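Local coordinates for protein Pa14_01140 (Pseudomonas aeruginosa, PDB 6OX6) that serves as the immunity protein that binds the type VI secretion toxin Tas1, a (p)ppApp synthetase, and plays a role in preventing its early activation, at residues B[12-25]-B[53-67]. Residues are numbered along the deposited sequence; the frame is centred on the assembly and turned at random. Where two conformers were deposited one is given.
Sequences RDIYIDYDFEDVTY and RLFNDALRFGREITR
The ring of Y15 lies flat against the start of helix 67-72: CA of R67 stands 3.7 Å from the ring centroid, almost on its normal, in a CH-pi contact. CB and CG of R67 run on alongside the ring toward its hydroxyl, so a long arginine covers the tyrosine with its aliphatic part while its guanidinium, turned steeply to the ring plane, passes beyond.

Y18, the last residue of strand 14-18, packs on helix 53-61 instead. With CG anti to the backbone N (chi1 180°), its ring is laid over that helix, CA of A58 beneath one face and CD1 of L54 at the edge; alanine is small enough to let the ring come this close. F61 CB touches Y18 CE1 at 3.7 Å. A water near the phenol donates to both E21 OE2 and D57 OD2. R53 NH1 joins these two carboxylates, reaching E21 OE2 at 3.1 Å in its own guanidinium plane, and probably eases their mutual repulsion; E21 and R53 also have partners in Tas1, including Y297 and D296 of that chain.

Between the two tyrosines, strand 63-65 adds to strand 14-18 as an antiparallel edge strand, and helix 53-61 runs at about 90° to strand 14-18, a helix packed across one face of an antiparallel sheet, with I16 and Y25 facing it. D17 N donates to R63 O (2.7 Å) and R63 N to D17 O (2.8 Å). I16 CD1 meets L59 CD2 at 3.5 Å, and the edge of F55 points into the face of Y25 (planes at 78°).

Beside Y15, E64, extended beyond CG, forms a salt bridge through OE2 with R12 NH1 at 2.6 Å, their flat groups nearly coplanar.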
loop_
_atom_site.group_PDB
_atom_site.type_symbol
_atom_site.label_atom_id
_atom_site.label_comp_id
_atom_site.label_asym_id
_atom_site.label_seq_id
_atom_site.Cartn_x
_atom_site.Cartn_y
_atom_site.Cartn_z
ATOM N N ARG B 12 1.461 -25.926 -3.233
ATOM C CA ARG B 12 0.742 -26.242 -2.008
ATOM C C ARG B 12 -0.057 -25.093 -1.420
ATOM O O ARG B 12 0.030 -23.963 -1.883
ATOM C CB ARG B 12 1.797 -26.553 -0.942
ATOM C CG ARG B 12 2.651 -25.330 -0.624
ATOM C CD ARG B 12 3.975 -25.646 0.053
ATOM N NE ARG B 12 4.945 -24.580 -0.175
ATOM C CZ ARG B 12 5.038 -23.480 0.564
ATOM N NH1 ARG B 12 4.227 -23.301 1.590
ATOM N NH2 ARG B 12 5.943 -22.558 0.279
ATOM N N ASP B 13 -0.851 -25.408 -0.400
ATOM C CA ASP B 13 -1.524 -24.393 0.381
ATOM C C ASP B 13 -0.521 -23.384 0.929
ATOM O O ASP B 13 0.606 -23.731 1.286
ATOM C CB ASP B 13 -2.298 -25.043 1.526
ATOM C CG ASP B 13 -3.487 -25.882 1.040
ATOM O OD1 ASP B 13 -3.702 -26.017 -0.189
ATOM O OD2 ASP B 13 -4.243 -26.360 1.908
ATOM N N ILE B 14 -0.944 -22.124 0.980
ATOM C CA ILE B 14 -0.103 -21.007 1.395
ATOM C C ILE B 14 -0.884 -20.172 2.399
ATOM O O ILE B 14 -2.028 -19.771 2.125
ATOM C CB ILE B 14 0.312 -20.133 0.195
ATOM C CG1 ILE B 14 1.076 -20.950 -0.858
ATOM C CG2 ILE B 14 1.122 -18.915 0.675
ATOM C CD1 ILE B 14 2.401 -21.372 -0.419
ATOM N N TYR B 15 -0.254 -19.871 3.534
ATOM C CA TYR B 15 -0.852 -19.053 4.583
ATOM C C TYR B 15 0.031 -17.825 4.797
ATOM O O TYR B 15 1.259 -17.946 4.903
ATOM C CB TYR B 15 -1.020 -19.859 5.879
ATOM C CG TYR B 15 -1.888 -21.102 5.689
ATOM C CD1 TYR B 15 -1.338 -22.301 5.222
ATOM C CD2 TYR B 15 -3.260 -21.065 5.942
ATOM C CE1 TYR B 15 -2.131 -23.449 5.040
ATOM C CE2 TYR B 15 -4.069 -22.214 5.780
ATOM C CZ TYR B 15 -3.494 -23.394 5.329
ATOM O OH TYR B 15 -4.303 -24.510 5.161
ATOM N N ILE B 16 -0.610 -16.660 4.894
ATOM C CA ILE B 16 0.028 -15.358 4.768
ATOM C C ILE B 16 -0.390 -14.480 5.932
ATOM O O ILE B 16 -1.582 -14.409 6.250
ATOM C CB ILE B 16 -0.388 -14.696 3.448
ATOM C CG1 ILE B 16 0.148 -15.509 2.278
ATOM C CG2 ILE B 16 0.046 -13.277 3.417
ATOM C CD1 ILE B 16 -0.496 -15.126 0.970
ATOM N N ASP B 17 0.583 -13.810 6.562
ATOM C CA ASP B 17 0.328 -12.784 7.562
ATOM C C ASP B 17 0.814 -11.438 7.027
ATOM O O ASP B 17 1.956 -11.324 6.583
ATOM C CB ASP B 17 1.042 -13.119 8.874
ATOM C CG ASP B 17 0.898 -12.018 9.924
ATOM O OD1 ASP B 17 -0.103 -11.265 9.878
ATOM O OD2 ASP B 17 1.804 -11.895 10.791
ATOM N N TYR B 18 -0.029 -10.428 7.085
ATOM C CA TYR B 18 0.338 -9.079 6.643
ATOM C C TYR B 18 0.075 -8.168 7.833
ATOM O O TYR B 18 -1.055 -7.694 8.009
ATOM C CB TYR B 18 -0.484 -8.677 5.413
ATOM C CG TYR B 18 -0.213 -7.283 4.836
ATOM C CD1 TYR B 18 1.040 -6.663 4.960
ATOM C CD2 TYR B 18 -1.221 -6.594 4.148
ATOM C CE1 TYR B 18 1.282 -5.386 4.417
ATOM C CE2 TYR B 18 -0.980 -5.323 3.612
ATOM C CZ TYR B 18 0.281 -4.747 3.739
ATOM O OH TYR B 18 0.496 -3.495 3.219
ATOM N N ASP B 19 1.101 -7.927 8.659
ATOM C CA ASP B 19 0.826 -7.232 9.913
ATOM C C ASP B 19 0.477 -5.764 9.700
ATOM O O ASP B 19 -0.308 -5.216 10.487
ATOM C CB ASP B 19 1.985 -7.358 10.906
ATOM C CG ASP B 19 1.500 -7.302 12.365
ATOM O OD1 ASP B 19 1.078 -6.213 12.809
ATOM O OD2 ASP B 19 1.507 -8.337 13.065
ATOM N N PHE B 20 0.977 -5.124 8.632
ATOM C CA PHE B 20 0.649 -3.712 8.425
ATOM C C PHE B 20 -0.858 -3.461 8.455
ATOM O O PHE B 20 -1.305 -2.474 9.041
ATOM C CB PHE B 20 1.255 -3.196 7.119
ATOM C CG PHE B 20 1.095 -1.702 6.936
ATOM C CD1 PHE B 20 1.680 -0.808 7.828
ATOM C CD2 PHE B 20 0.316 -1.197 5.895
ATOM C CE1 PHE B 20 1.521 0.573 7.663
ATOM C CE2 PHE B 20 0.150 0.186 5.718
ATOM C CZ PHE B 20 0.751 1.075 6.612
ATOM N N GLU B 21 -1.665 -4.355 7.871
ATOM C CA GLU B 21 -3.118 -4.193 7.896
ATOM C C GLU B 21 -3.812 -5.259 8.735
ATOM O O GLU B 21 -5.000 -5.516 8.541
ATOM C CB GLU B 21 -3.707 -4.184 6.478
ATOM C CG GLU B 21 -3.211 -3.038 5.562
ATOM C CD GLU B 21 -4.320 -2.345 4.783
ATOM O OE1 GLU B 21 -5.510 -2.399 5.186
ATOM O OE2 GLU B 21 -4.002 -1.770 3.726
ATOM N N ASP B 22 -3.115 -5.888 9.672
ATOM C CA ASP B 22 -3.780 -6.818 10.611
ATOM C C ASP B 22 -4.653 -7.856 9.886
ATOM O O ASP B 22 -5.799 -8.108 10.257
ATOM C CB ASP B 22 -4.623 -6.035 11.619
ATOM C CG ASP B 22 -3.778 -5.302 12.652
ATOM O OD1 ASP B 22 -2.543 -5.449 12.627
ATOM O OD2 ASP B 22 -4.359 -4.585 13.494
ATOM N N VAL B 23 -4.118 -8.452 8.825
ATOM C CA VAL B 23 -4.905 -9.354 7.996
ATOM C C VAL B 23 -4.076 -10.595 7.675
ATOM O O VAL B 23 -2.839 -10.536 7.590
ATOM C CB VAL B 23 -5.418 -8.640 6.715
ATOM C CG1 VAL B 23 -4.256 -8.100 5.802
ATOM C CG2 VAL B 23 -6.371 -9.523 5.960
ATOM N N THR B 24 -4.771 -11.738 7.553
ATOM C CA THR B 24 -4.202 -12.998 7.093
ATOM C C THR B 24 -5.039 -13.582 5.951
ATOM O O THR B 24 -6.233 -13.299 5.800
ATOM C CB THR B 24 -4.090 -14.032 8.238
ATOM O OG1 THR B 24 -5.399 -14.529 8.594
ATOM C CG2 THR B 24 -3.446 -13.382 9.461
ATOM N N TYR B 25 -4.398 -14.427 5.148
ATOM C CA TYR B 25 -5.034 -15.071 4.009
ATOM C C TYR B 25 -4.693 -16.548 4.010
ATOM O O TYR B 25 -3.626 -16.964 4.501
ATOM C CB TYR B 25 -4.596 -14.456 2.655
ATOM C CG TYR B 25 -5.057 -13.022 2.476
ATOM C CD1 TYR B 25 -4.233 -11.967 2.818
ATOM C CD2 TYR B 25 -6.331 -12.731 2.015
ATOM C CE1 TYR B 25 -4.648 -10.671 2.674
ATOM C CE2 TYR B 25 -6.752 -11.444 1.859
ATOM C CZ TYR B 25 -5.914 -10.420 2.189
ATOM O OH TYR B 25 -6.325 -9.125 2.039
ATOM N N ARG B 53 -6.937 -5.743 -4.185
ATOM C CA ARG B 53 -5.868 -4.820 -3.810
ATOM C C ARG B 53 -5.136 -5.287 -2.552
ATOM O O ARG B 53 -3.906 -5.375 -2.524
ATOM C CB ARG B 53 -6.469 -3.426 -3.594
ATOM C CG ARG B 53 -5.448 -2.289 -3.534
ATOM C CD ARG B 53 -4.877 -2.076 -2.115
ATOM N NE ARG B 53 -5.907 -2.043 -1.068
ATOM C CZ ARG B 53 -5.647 -1.914 0.236
ATOM N NH1 ARG B 53 -4.392 -1.831 0.656
ATOM N NH2 ARG B 53 -6.636 -1.891 1.129
ATOM N N LEU B 54 -5.880 -5.531 -1.482
ATOM C CA LEU B 54 -5.243 -5.812 -0.196
ATOM C C LEU B 54 -4.536 -7.163 -0.233
ATOM O O LEU B 54 -3.430 -7.323 0.305
ATOM C CB LEU B 54 -6.304 -5.755 0.908
ATOM C CG LEU B 54 -5.911 -6.051 2.360
ATOM C CD1 LEU B 54 -4.869 -5.034 2.811
ATOM C CD2 LEU B 54 -7.166 -6.041 3.285
ATOM N N PHE B 55 -5.113 -8.129 -0.944
ATOM C CA PHE B 55 -4.436 -9.408 -1.122
ATOM C C PHE B 55 -3.086 -9.249 -1.826
ATOM O O PHE B 55 -2.078 -9.823 -1.394
ATOM C CB PHE B 55 -5.316 -10.360 -1.920
ATOM C CG PHE B 55 -4.614 -11.660 -2.263
ATOM C CD1 PHE B 55 -4.279 -12.559 -1.256
ATOM C CD2 PHE B 55 -4.255 -11.961 -3.577
ATOM C CE1 PHE B 55 -3.638 -13.745 -1.544
ATOM C CE2 PHE B 55 -3.597 -13.164 -3.872
ATOM C CZ PHE B 55 -3.292 -14.050 -2.859
ATOM N N ASN B 56 -3.059 -8.512 -2.938
ATOM C CA ASN B 56 -1.793 -8.298 -3.623
ATOM C C ASN B 56 -0.822 -7.477 -2.771
ATOM O O ASN B 56 0.392 -7.665 -2.866
ATOM C CB ASN B 56 -2.045 -7.637 -4.981
ATOM C CG ASN B 56 -2.540 -8.650 -6.019
ATOM O OD1 ASN B 56 -1.733 -9.283 -6.690
ATOM N ND2 ASN B 56 -3.847 -8.823 -6.130
ATOM N N ASP B 57 -1.328 -6.588 -1.905
ATOM C CA ASP B 57 -0.424 -5.944 -0.946
ATOM C C ASP B 57 0.172 -6.973 0.005
ATOM O O ASP B 57 1.362 -6.906 0.349
ATOM C CB ASP B 57 -1.142 -4.843 -0.162
ATOM C CG ASP B 57 -1.220 -3.525 -0.931
ATOM O OD1 ASP B 57 -0.751 -3.478 -2.077
ATOM O OD2 ASP B 57 -1.738 -2.520 -0.387
ATOM N N ALA B 58 -0.650 -7.921 0.450
ATOM C CA ALA B 58 -0.186 -8.968 1.356
ATOM C C ALA B 58 0.885 -9.814 0.702
ATOM O O ALA B 58 1.865 -10.196 1.352
ATOM C CB ALA B 58 -1.365 -9.831 1.798
ATOM N N LEU B 59 0.755 -10.078 -0.599
ATOM C CA LEU B 59 1.805 -10.826 -1.287
ATOM C C LEU B 59 3.093 -10.039 -1.324
ATOM O O LEU B 59 4.179 -10.612 -1.167
ATOM C CB LEU B 59 1.398 -11.180 -2.708
ATOM C CG LEU B 59 0.136 -12.016 -2.823
ATOM C CD1 LEU B 59 -0.074 -12.477 -4.275
ATOM C CD2 LEU B 59 0.236 -13.206 -1.901
ATOM N N ARG B 60 3.001 -8.721 -1.533
ATOM C CA ARG B 60 4.233 -7.981 -1.735
ATOM C C ARG B 60 4.942 -7.746 -0.423
ATOM O O ARG B 60 6.173 -7.786 -0.372
ATOM C CB ARG B 60 3.961 -6.654 -2.454
ATOM C CG ARG B 60 3.526 -6.839 -3.910
ATOM C CD ARG B 60 3.156 -5.503 -4.532
ATOM N NE ARG B 60 4.271 -4.550 -4.537
ATOM C CZ ARG B 60 4.141 -3.287 -4.930
ATOM N NH1 ARG B 60 2.933 -2.825 -5.306
ATOM N NH2 ARG B 60 5.189 -2.487 -4.923
ATOM N N PHE B 61 4.188 -7.502 0.644
ATOM C CA PHE B 61 4.765 -6.967 1.864
ATOM C C PHE B 61 4.553 -7.852 3.082
ATOM O O PHE B 61 5.092 -7.533 4.140
ATOM C CB PHE B 61 4.200 -5.565 2.140
ATOM C CG PHE B 61 4.248 -4.638 0.936
ATOM C CD1 PHE B 61 5.463 -4.341 0.317
ATOM C CD2 PHE B 61 3.092 -4.034 0.460
ATOM C CE1 PHE B 61 5.513 -3.479 -0.780
ATOM C CE2 PHE B 61 3.125 -3.157 -0.646
ATOM C CZ PHE B 61 4.338 -2.892 -1.270
ATOM N N GLY B 62 3.748 -8.915 2.975
ATOM C CA GLY B 62 3.480 -9.798 4.088
ATOM C C GLY B 62 4.500 -10.922 4.169
ATOM O O GLY B 62 5.511 -10.949 3.464
ATOM N N ARG B 63 4.223 -11.868 5.047
ATOM C CA ARG B 63 5.135 -12.977 5.274
ATOM C C ARG B 63 4.335 -14.267 5.346
ATOM O O ARG B 63 3.148 -14.272 5.699
ATOM C CB ARG B 63 5.959 -12.786 6.558
ATOM C CG ARG B 63 5.117 -12.749 7.830
ATOM C CD ARG B 63 5.884 -12.156 9.010
ATOM N NE ARG B 63 6.204 -10.745 8.817
ATOM C CZ ARG B 63 7.415 -10.295 8.513
ATOM N NH1 ARG B 63 8.417 -11.150 8.364
ATOM N NH2 ARG B 63 7.622 -8.992 8.353
ATOM N N GLU B 64 4.990 -15.356 4.978
ATOM C CA GLU B 64 4.341 -16.651 5.005
ATOM C C GLU B 64 4.277 -17.156 6.450
ATOM O O GLU B 64 5.209 -16.960 7.230
ATOM C CB GLU B 64 5.098 -17.627 4.088
ATOM C CG GLU B 64 4.459 -18.986 3.988
ATOM C CD GLU B 64 4.934 -19.824 2.805
ATOM O OE1 GLU B 64 5.743 -19.336 1.978
ATOM O OE2 GLU B 64 4.445 -20.975 2.696
ATOM N N ILE B 65 3.152 -17.770 6.818
ATOM C CA ILE B 65 2.983 -18.426 8.108
ATOM C C ILE B 65 2.496 -19.854 7.858
ATOM O O ILE B 65 2.277 -20.271 6.716
ATOM C CB ILE B 65 2.013 -17.658 9.033
ATOM C CG1 ILE B 65 0.649 -17.508 8.343
ATOM C CG2 ILE B 65 2.618 -16.285 9.421
ATOM C CD1 ILE B 65 -0.498 -16.878 9.216
ATOM N N THR B 66 2.332 -20.602 8.947
ATOM C CA THR B 66 1.898 -21.987 8.855
ATOM C C THR B 66 0.380 -22.091 8.997
ATOM O O THR B 66 -0.300 -21.164 9.458
ATOM C CB THR B 66 2.571 -22.841 9.931
ATOM O OG1 THR B 66 2.011 -22.511 11.204
ATOM C CG2 THR B 66 4.055 -22.593 9.970
ATOM N N ARG B 67 -0.124 -23.273 8.658
ATOM C CA ARG B 67 -1.541 -23.570 8.764
ATOM C C ARG B 67 -1.984 -23.447 10.217
ATOM O O ARG B 67 -3.060 -22.919 10.496
ATOM C CB ARG B 67 -1.838 -24.976 8.239
ATOM C CG ARG B 67 -3.295 -25.392 8.365
ATOM C CD ARG B 67 -3.551 -26.722 7.678
ATOM N NE ARG B 67 -4.323 -27.633 8.519
ATOM C CZ ARG B 67 -3.865 -28.182 9.639
ATOM N NH1 ARG B 67 -2.636 -27.915 10.058
ATOM N NH2 ARG B 67 -4.637 -29.001 10.342
HETATM O O HOH W 1 2.180 -21.025 4.117
HETATM O O HOH W 2 3.556 -8.886 7.703
HETATM O O HOH W 3 -1.397 -2.160 2.423
#